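Local coordinates for putative transcriptional regulator (Bacillus cytotoxicus NVH 391-98, PDB 3K4H), which probably regulates transcription by binding DNA as a LacI-type factor, and holds a glucose-containing glycan between its two lobes, probably as an effector site, at residues H131-I137 with P193-T199; V218-I224 with Q282-G286. One frame throughout, in Å; residues are numbered along the deposited sequence.

Contact 1: H131-I137 with P193-T199; sequences HKQIAFI and PTAIMAT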
ATOM      1  N   HIS A 131      -2.530 -21.713 -16.374  1.00 44.32           N
ATOM      2  CA  HIS A 131      -1.244 -22.243 -15.936  1.00 44.59           C
ATOM      3  C   HIS A 131      -1.360 -22.749 -14.504  1.00 45.25           C
ATOM      4  O   HIS A 131      -2.054 -22.163 -13.693  1.00 44.64           O
ATOM      5  CB  HIS A 131      -0.122 -21.208 -16.087  1.00 44.36           C
ATOM      6  CG  HIS A 131       0.198 -20.869 -17.511  1.00 43.72           C
ATOM      7  ND1 HIS A 131       1.033 -21.641 -18.290  1.00 43.46           N
ATOM      8  CD2 HIS A 131      -0.210 -19.843 -18.298  1.00 44.10           C
ATOM      9  CE1 HIS A 131       1.140 -21.095 -19.490  1.00 44.17           C
ATOM     10  NE2 HIS A 131       0.388 -20.008 -19.526  1.00 43.06           N
ATOM     11  N   LYS A 132      -0.707 -23.865 -14.209  1.00 46.96           N
ATOM     12  CA  LYS A 132      -0.777 -24.463 -12.871  1.00 48.00           C
ATOM     13  C   LYS A 132       0.621 -24.744 -12.323  1.00 48.40           C
ATOM     14  O   LYS A 132       0.775 -25.135 -11.158  1.00 49.00           O
ATOM     15  CB  LYS A 132      -1.571 -25.757 -12.914  1.00 48.67           C
ATOM     16  CG  LYS A 132      -3.059 -25.568 -13.049  1.00 67.84           C
ATOM     17  CD  LYS A 132      -3.709 -26.759 -13.756  1.00 50.66           C
ATOM     18  CE  LYS A 132      -5.226 -26.772 -13.551  1.00 68.14           C
ATOM     19  NZ  LYS A 132      -5.854 -25.422 -13.789  1.00 52.45           N
ATOM     20  N   GLN A 133       1.626 -24.575 -13.183  1.00 47.59           N
ATOM     21  CA  GLN A 133       3.015 -24.824 -12.833  1.00 47.05           C
ATOM     22  C   GLN A 133       3.765 -23.551 -13.220  1.00 46.29           C
ATOM     23  O   GLN A 133       4.178 -23.345 -14.377  1.00 46.00           O
ATOM     24  CB  GLN A 133       3.558 -26.091 -13.515  1.00 47.72           C
ATOM     25  CG  GLN A 133       2.494 -27.147 -13.807  1.00 72.94           C
ATOM     26  CD  GLN A 133       3.049 -28.546 -14.062  1.00 49.93           C
ATOM     27  OE1 GLN A 133       2.666 -29.507 -13.384  1.00 73.55           O
ATOM     28  NE2 GLN A 133       3.940 -28.673 -15.046  1.00 73.34           N
ATOM     29  N   ILE A 134       3.887 -22.680 -12.223  1.00 45.70           N
ATOM     30  CA  ILE A 134       4.330 -21.305 -12.397  1.00 44.59           C
ATOM     31  C   ILE A 134       5.574 -21.109 -11.535  1.00 44.81           C
ATOM     32  O   ILE A 134       5.562 -21.441 -10.355  1.00 46.05           O
ATOM     33  CB  ILE A 134       3.204 -20.349 -11.972  1.00 43.75           C
ATOM     34  CG1 ILE A 134       1.935 -20.634 -12.795  1.00 43.06           C
ATOM     35  CG2 ILE A 134       3.636 -18.891 -12.072  1.00 43.55           C
ATOM     36  CD1 ILE A 134       0.647 -20.155 -12.155  1.00 43.28           C
ATOM     37  N   ALA A 135       6.647 -20.617 -12.147  1.00 43.95           N
ATOM     38  CA  ALA A 135       7.922 -20.382 -11.486  1.00 44.00           C
ATOM     39  C   ALA A 135       8.217 -18.897 -11.333  1.00 44.03           C
ATOM     40  O   ALA A 135       7.692 -18.053 -12.079  1.00 43.36           O
ATOM     41  CB  ALA A 135       9.062 -21.036 -12.260  1.00 44.32           C
ATOM     42  N   PHE A 136       9.102 -18.611 -10.374  1.00 43.89           N
ATOM     43  CA  PHE A 136       9.433 -17.269  -9.941  1.00 43.04           C
ATOM     44  C   PHE A 136      10.924 -17.201 -10.043  1.00 43.52           C
ATOM     45  O   PHE A 136      11.615 -18.148  -9.640  1.00 44.40           O
ATOM     46  CB  PHE A 136       8.999 -17.132  -8.487  1.00 42.97           C
ATOM     47  CG  PHE A 136       9.607 -15.984  -7.764  1.00 43.73           C
ATOM     48  CD1 PHE A 136       8.903 -14.792  -7.622  1.00 42.93           C
ATOM     49  CD2 PHE A 136      10.869 -16.096  -7.196  1.00 42.99           C
ATOM     50  CE1 PHE A 136       9.464 -13.713  -6.951  1.00 44.47           C
ATOM     51  CE2 PHE A 136      11.458 -15.030  -6.525  1.00 44.38           C
ATOM     52  CZ  PHE A 136      10.764 -13.833  -6.393  1.00 43.64           C
ATOM     53  N   ILE A 137      11.430 -16.113 -10.610  1.00 43.32           N
ATOM     54  CA  ILE A 137      12.858 -15.877 -10.673  1.00 43.64           C
ATOM     55  C   ILE A 137      13.126 -14.466 -10.208  1.00 44.53           C
ATOM     56  O   ILE A 137      12.640 -13.513 -10.814  1.00 43.87           O
ATOM     57  CB  ILE A 137      13.405 -15.952 -12.077  1.00 44.08           C
ATOM     58  CG1 ILE A 137      12.937 -17.222 -12.805  1.00 49.49           C
ATOM     59  CG2 ILE A 137      14.935 -15.819 -12.058  1.00 49.23           C
ATOM     60  CD1 ILE A 137      13.392 -17.243 -14.280  1.00 44.80           C
ATOM     61  N   PRO A 193       8.188 -25.610 -15.405  1.00 48.53           N
ATOM     62  CA  PRO A 193       7.011 -24.761 -15.348  1.00 47.61           C
ATOM     63  C   PRO A 193       6.524 -24.441 -16.741  1.00 46.33           C
ATOM     64  O   PRO A 193       7.299 -24.530 -17.688  1.00 46.65           O
ATOM     65  CB  PRO A 193       7.552 -23.481 -14.706  1.00 48.46           C
ATOM     66  CG  PRO A 193       9.010 -23.434 -15.086  1.00 48.14           C
ATOM     67  CD  PRO A 193       9.447 -24.855 -15.190  1.00 48.50           C
ATOM     68  N   THR A 194       5.263 -24.050 -16.875  1.00 44.98           N
ATOM     69  CA  THR A 194       4.777 -23.526 -18.158  1.00 43.15           C
ATOM     70  C   THR A 194       4.673 -21.986 -18.187  1.00 42.05           C
ATOM     71  O   THR A 194       4.629 -21.388 -19.238  1.00 41.50           O
ATOM     72  CB  THR A 194       3.432 -24.157 -18.570  1.00 42.78           C
ATOM     73  OG1 THR A 194       2.405 -23.733 -17.677  1.00 41.53           O
ATOM     74  CG2 THR A 194       3.499 -25.649 -18.529  1.00 40.99           C
ATOM     75  N   ALA A 195       4.610 -21.346 -17.030  1.00 42.36           N
ATOM     76  CA  ALA A 195       4.686 -19.886 -16.965  1.00 42.74           C
ATOM     77  C   ALA A 195       5.812 -19.518 -15.996  1.00 44.05           C
ATOM     78  O   ALA A 195       6.185 -20.336 -15.130  1.00 43.96           O
ATOM     79  CB  ALA A 195       3.345 -19.269 -16.531  1.00 41.72           C
ATOM     80  N   ILE A 196       6.359 -18.311 -16.178  1.00 44.29           N
ATOM     81  CA  ILE A 196       7.460 -17.786 -15.385  1.00 44.66           C
ATOM     82  C   ILE A 196       7.275 -16.289 -15.034  1.00 47.49           C
ATOM     83  O   ILE A 196       6.998 -15.460 -15.902  1.00 46.70           O
ATOM     84  CB  ILE A 196       8.782 -17.967 -16.133  1.00 42.91           C
ATOM     85  CG1 ILE A 196       9.094 -19.461 -16.326  1.00 40.78           C
ATOM     86  CG2 ILE A 196       9.914 -17.260 -15.421  1.00 39.55           C
ATOM     87  CD1 ILE A 196      10.301 -19.787 -17.269  1.00 41.31           C
HETATM   88  N   MSE A 197       7.431 -15.944 -13.756  1.00 51.07           N
HETATM   89  CA  MSE A 197       7.446 -14.543 -13.361  1.00 54.51           C
HETATM   90  C   MSE A 197       8.855 -14.117 -12.998  1.00 53.30           C
HETATM   91  O   MSE A 197       9.486 -14.683 -12.123  1.00 53.09           O
HETATM   92  CB  MSE A 197       6.477 -14.268 -12.214  1.00 59.34           C
HETATM   93  CG  MSE A 197       6.315 -12.782 -11.863  1.00 59.87           C
HETATM   94 SE   MSE A 197       5.074 -12.503 -10.326  1.00 67.35          SE
HETATM   95  CE  MSE A 197       6.394 -12.630  -8.887  1.00 60.22           C
ATOM     96  N   ALA A 198       9.339 -13.104 -13.701  1.00 52.52           N
ATOM     97  CA  ALA A 198      10.641 -12.529 -13.455  1.00 50.75           C
ATOM     98  C   ALA A 198      10.442 -11.214 -12.754  1.00 48.73           C
ATOM     99  O   ALA A 198       9.605 -10.420 -13.145  1.00 47.80           O
ATOM    100  CB  ALA A 198      11.334 -12.321 -14.748  1.00 51.55           C
ATOM    101  N   THR A 199      11.206 -10.994 -11.698  1.00 48.97           N
ATOM    102  CA  THR A 199      11.058  -9.788 -10.881  1.00 49.37           C
ATOM    103  C   THR A 199      11.792  -8.580 -11.479  1.00 49.44           C
ATOM    104  O   THR A 199      11.693  -7.486 -10.942  1.00 48.68           O
ATOM    105  CB  THR A 199      11.546 -10.023  -9.464  1.00 49.54           C
ATOM    106  OG1 THR A 199      12.885 -10.527  -9.511  1.00 50.81           O
ATOM    107  CG2 THR A 199      10.659 -11.032  -8.756  1.00 49.78           C
TER
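Ile-137 O is gripped twice by Thr-199, by the backbone N at 3.0 Å nearly in line with the carbonyl bond, and by OG1 at 3.3 Å on a lone pair in the carbonyl plane. The hydroxyl can reach back because chi1 of 54° sets OG1 between the N and carbonyl carbon of its own residue, which suits a threonine closing a strand end. Before this point the strands run parallel in regular register: Ala-135 N binds Ala-195 O, Met-197 N binds Ala-135 O, and Ile-137 N binds Met-197 O. The backbones of Ile-134 and Phe-136 offer this neighbour CA-H groups, to Ala-195 O and Met-197 O, rather than N-H bonds, and Phe-136 spends its backbone bonds on Tyr-168 and Leu-170 across the other edge.

At the strand starts Gln-133 O accepts Thr-194 N at 2.8 Å and, weakly, Ala-195 N. Thr-194 also joins its OG1 to His-131 ND1 (2.6 Å) at the imidazole edge. The methyl of Ala-195 is small enough to lie over one face of that ring, 3.8 Å from its centroid in a CH-pi contact. His-287, from the C-terminal histidine tag, stacks on the same ring.

On one sheet face the bent selenomethionine Met-197 turns its CE to the edge of Phe-136, 3.5 Å from CD1, beneath helices 115-128 and 144-159. On the other, Ile-137 CD1 meets Ile-196 CG2 at 3.7 Å and Ala-135 CB rests on the Pro-193 ring, with helix 176-187 covering Ala-135, Ile-137 and Pro-193. Apolar side chains thus line both faces of this parallel strand pair, in the mixed sheet of a Rossmann-like lobe of the periplasmic-binding-protein type, whose strand ends, Thr-199 among them (side chain about 6 Å from a bound glucose), approach the sugar cleft.

Contact 2: V218-I224 with Q282-G286; sequences VPKDVSI and QTCEG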
ATOM      1  N   VAL A 218       8.255 -18.547 -27.154  1.00 40.54           N
ATOM      2  CA  VAL A 218       7.417 -17.739 -26.286  1.00 41.16           C
ATOM      3  C   VAL A 218       6.393 -17.035 -27.170  1.00 42.11           C
ATOM      4  O   VAL A 218       6.770 -16.428 -28.173  1.00 42.38           O
ATOM      5  CB  VAL A 218       8.243 -16.742 -25.436  1.00 40.62           C
ATOM      6  CG1 VAL A 218       7.347 -15.975 -24.493  1.00 32.84           C
ATOM      7  CG2 VAL A 218       9.296 -17.466 -24.658  1.00 31.35           C
ATOM      8  N   PRO A 219       5.098 -17.118 -26.807  1.00 42.75           N
ATOM      9  CA  PRO A 219       4.585 -17.745 -25.597  1.00 43.89           C
ATOM     10  C   PRO A 219       3.847 -19.060 -25.756  1.00 46.12           C
ATOM     11  O   PRO A 219       3.107 -19.453 -24.831  1.00 46.74           O
ATOM     12  CB  PRO A 219       3.571 -16.736 -25.142  1.00 43.40           C
ATOM     13  CG  PRO A 219       2.972 -16.282 -26.399  1.00 22.52           C
ATOM     14  CD  PRO A 219       4.074 -16.263 -27.424  1.00 42.56           C
ATOM     15  N   LYS A 220       4.009 -19.736 -26.890  1.00 47.26           N
ATOM     16  CA  LYS A 220       3.278 -20.980 -27.082  1.00 47.99           C
ATOM     17  C   LYS A 220       3.716 -22.029 -26.056  1.00 48.83           C
ATOM     18  O   LYS A 220       2.870 -22.679 -25.445  1.00 49.03           O
ATOM     19  CB  LYS A 220       3.362 -21.505 -28.519  1.00 48.13           C
ATOM     20  CG  LYS A 220       4.743 -21.878 -29.000  1.00 56.19           C
ATOM     21  CD  LYS A 220       4.721 -22.862 -30.199  1.00 49.12           C
ATOM     22  CE  LYS A 220       4.180 -22.246 -31.505  1.00 56.09           C
ATOM     23  NZ  LYS A 220       4.746 -22.895 -32.723  1.00 49.67           N
ATOM     24  N   ASP A 221       5.024 -22.167 -25.850  1.00 48.77           N
ATOM     25  CA  ASP A 221       5.544 -23.173 -24.936  1.00 48.75           C
ATOM     26  C   ASP A 221       5.623 -22.670 -23.483  1.00 47.03           C
ATOM     27  O   ASP A 221       5.351 -23.421 -22.532  1.00 46.56           O
ATOM     28  CB  ASP A 221       6.924 -23.652 -25.398  1.00 50.34           C
ATOM     29  CG  ASP A 221       6.912 -24.244 -26.804  1.00 38.18           C
ATOM     30  OD1 ASP A 221       6.051 -25.088 -27.099  1.00 51.50           O
ATOM     31  OD2 ASP A 221       7.790 -23.883 -27.611  1.00 50.92           O
ATOM     32  N   VAL A 222       6.003 -21.408 -23.313  1.00 45.48           N
ATOM     33  CA  VAL A 222       6.195 -20.857 -21.979  1.00 44.11           C
ATOM     34  C   VAL A 222       5.766 -19.420 -22.001  1.00 43.05           C
ATOM     35  O   VAL A 222       6.173 -18.679 -22.889  1.00 43.28           O
ATOM     36  CB  VAL A 222       7.676 -20.905 -21.528  1.00 44.12           C
ATOM     37  CG1 VAL A 222       7.846 -20.254 -20.179  1.00 49.90           C
ATOM     38  CG2 VAL A 222       8.172 -22.305 -21.441  1.00 49.90           C
ATOM     39  N   SER A 223       4.940 -19.036 -21.034  1.00 42.24           N
ATOM     40  CA  SER A 223       4.554 -17.648 -20.842  1.00 42.76           C
ATOM     41  C   SER A 223       5.497 -16.979 -19.830  1.00 44.08           C
ATOM     42  O   SER A 223       5.892 -17.592 -18.824  1.00 44.71           O
ATOM     43  CB  SER A 223       3.101 -17.553 -20.352  1.00 42.52           C
ATOM     44  OG  SER A 223       2.202 -18.161 -21.260  1.00 62.95           O
ATOM     45  N   ILE A 224       5.842 -15.724 -20.098  1.00 44.16           N
ATOM     46  CA  ILE A 224       6.704 -14.936 -19.232  1.00 44.36           C
ATOM     47  C   ILE A 224       5.998 -13.626 -18.897  1.00 43.81           C
ATOM     48  O   ILE A 224       5.535 -12.945 -19.804  1.00 44.68           O
ATOM     49  CB  ILE A 224       8.000 -14.513 -19.974  1.00 44.99           C
ATOM     50  CG1 ILE A 224       8.773 -15.712 -20.509  1.00 57.75           C
ATOM     51  CG2 ILE A 224       8.887 -13.644 -19.096  1.00 57.70           C
ATOM     52  CD1 ILE A 224       9.836 -15.285 -21.536  1.00 44.96           C
ATOM     53  N   GLN A 282       3.193  -9.304 -25.663  1.00 51.01           N
ATOM     54  CA  GLN A 282       3.200 -10.564 -26.366  1.00 50.93           C
ATOM     55  C   GLN A 282       3.734 -11.870 -25.819  1.00 50.16           C
ATOM     56  O   GLN A 282       3.905 -12.777 -26.548  1.00 49.65           O
ATOM     57  CB  GLN A 282       3.637 -10.303 -27.769  1.00 51.65           C
ATOM     58  CG  GLN A 282       2.580  -9.503 -28.409  1.00 71.93           C
ATOM     59  CD  GLN A 282       3.088  -8.438 -29.264  1.00 52.81           C
ATOM     60  OE1 GLN A 282       3.699  -8.707 -30.264  1.00 72.15           O
ATOM     61  NE2 GLN A 282       2.817  -7.205 -28.900  1.00 72.08           N
ATOM     62  N   THR A 283       4.049 -11.966 -24.554  1.00 49.98           N
ATOM     63  CA  THR A 283       4.696 -13.152 -24.056  1.00 49.51           C
ATOM     64  C   THR A 283       3.821 -14.063 -23.300  1.00 48.74           C
ATOM     65  O   THR A 283       4.287 -14.906 -22.629  1.00 48.72           O
ATOM     66  CB  THR A 283       5.851 -12.829 -23.190  1.00 50.15           C
ATOM     67  OG1 THR A 283       5.528 -11.723 -22.373  1.00 54.43           O
ATOM     68  CG2 THR A 283       6.974 -12.451 -24.011  1.00 53.38           C
ATOM     69  N   CYS A 284       2.534 -13.873 -23.394  1.00 49.33           N
ATOM     70  CA  CYS A 284       1.606 -14.733 -22.703  1.00 50.17           C
ATOM     71  C   CYS A 284       0.536 -15.352 -23.575  1.00 50.92           C
ATOM     72  O   CYS A 284      -0.029 -14.704 -24.402  1.00 50.93           O
ATOM     73  CB  CYS A 284       0.988 -13.972 -21.567  1.00 50.48           C
ATOM     74  SG  CYS A 284       2.096 -13.799 -20.322  1.00 52.56           S
ATOM     75  N   GLU A 285       0.258 -16.622 -23.361  1.00 51.88           N
ATOM     76  CA  GLU A 285      -0.751 -17.344 -24.107  1.00 52.33           C
ATOM     77  C   GLU A 285      -1.621 -18.170 -23.214  1.00 52.87           C
ATOM     78  O   GLU A 285      -1.280 -18.442 -22.108  1.00 51.88           O
ATOM     79  CB  GLU A 285      -0.112 -18.272 -25.091  1.00 52.43           C
ATOM     80  CG  GLU A 285      -0.723 -18.225 -26.409  1.00 74.11           C
ATOM     81  CD  GLU A 285       0.089 -18.918 -27.423  1.00 53.65           C
ATOM     82  OE1 GLU A 285       0.490 -18.287 -28.405  1.00 74.31           O
ATOM     83  OE2 GLU A 285       0.330 -20.106 -27.252  1.00 74.41           O
ATOM     84  N   GLY A 286      -2.771 -18.556 -23.713  1.00 54.65           N
ATOM     85  CA  GLY A 286      -3.688 -19.366 -22.966  1.00 56.38           C
ATOM     86  C   GLY A 286      -3.172 -20.753 -22.749  1.00 58.26           C
ATOM     87  O   GLY A 286      -2.410 -21.269 -23.531  1.00 58.20           O
TER
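Thr-283 and Ile-224 face each other where the tail after strand 277-279 runs past the start of strand 223-227, in the mixed sheet of this LacI-type lobe. The turn leading in, Val-218 to Ser-223, reads VPKDVS, and its Val-218 to Pro-219 peptide is cis.

Both backbone groups of Ile-224 find partners in one residue. Its N donates to Thr-283 O at 3.1 Å, tilted 29° from the carbonyl plane, and its O receives the Thr-283 hydroxyl, OG1, at 2.8 Å. The same OG1 accepts from Ser-241 N, so a single hydroxyl works as donor and acceptor and ties the tail to two neighbouring parts of the sheet; threonine supplies both this group and an apolar methyl. With chi1 at 40°, OG1 is held between the backbone N and carbonyl carbon, while CG2 is turned to lie beside Val-218 CG1, 3.6 Å away, the two side chains pointing the same way. Thr-283 O also receives the CA-H of Ser-223 at 3.3 Å.

Ser-223 is a compact joint: its backbone N and O are taken by Thr-194 and Ile-196, and OG accepts Glu-285 N at 3.2 Å in a nearly straight bond (171°), with a further weak bond to His-131 NE2. Glu-285 itself probably belongs to the linker of the histidine tag. Cys-284 CB points away from 218-224, yet SG stays beside Ser-223 CB and touches Tyr-125 and Leu-126 of helix 115-128.

Pro-219 presents its ring to the tail backbone, with CB 3.2 Å from Thr-283 O, and crosses the Glu-285 side chain at about a right angle. The extended Glu-285 chain runs on past the proline, and its OE2 comes to lie beside Lys-220 CA.

How the contacts relate
Contact 1 closes along the chain before contact 2 opens, and their centres lie 11 Å apart on the same side of the chain's centre. Both belong to one mixed sheet, in which strands 134-138, 195-198 and 223-227 are consecutive neighbours; strand 195-198 is the middle one and carries the join, being hydrogen-bonded through its backbone to strand 223-227 as well as to strand 134-138. His-131 bridges the two contacts from the side, near the strand starts. Contact 1 runs from there toward the sugar cleft, while contact 2 closes the far end of the lobe, where the C-terminal tail is fastened to the sheet.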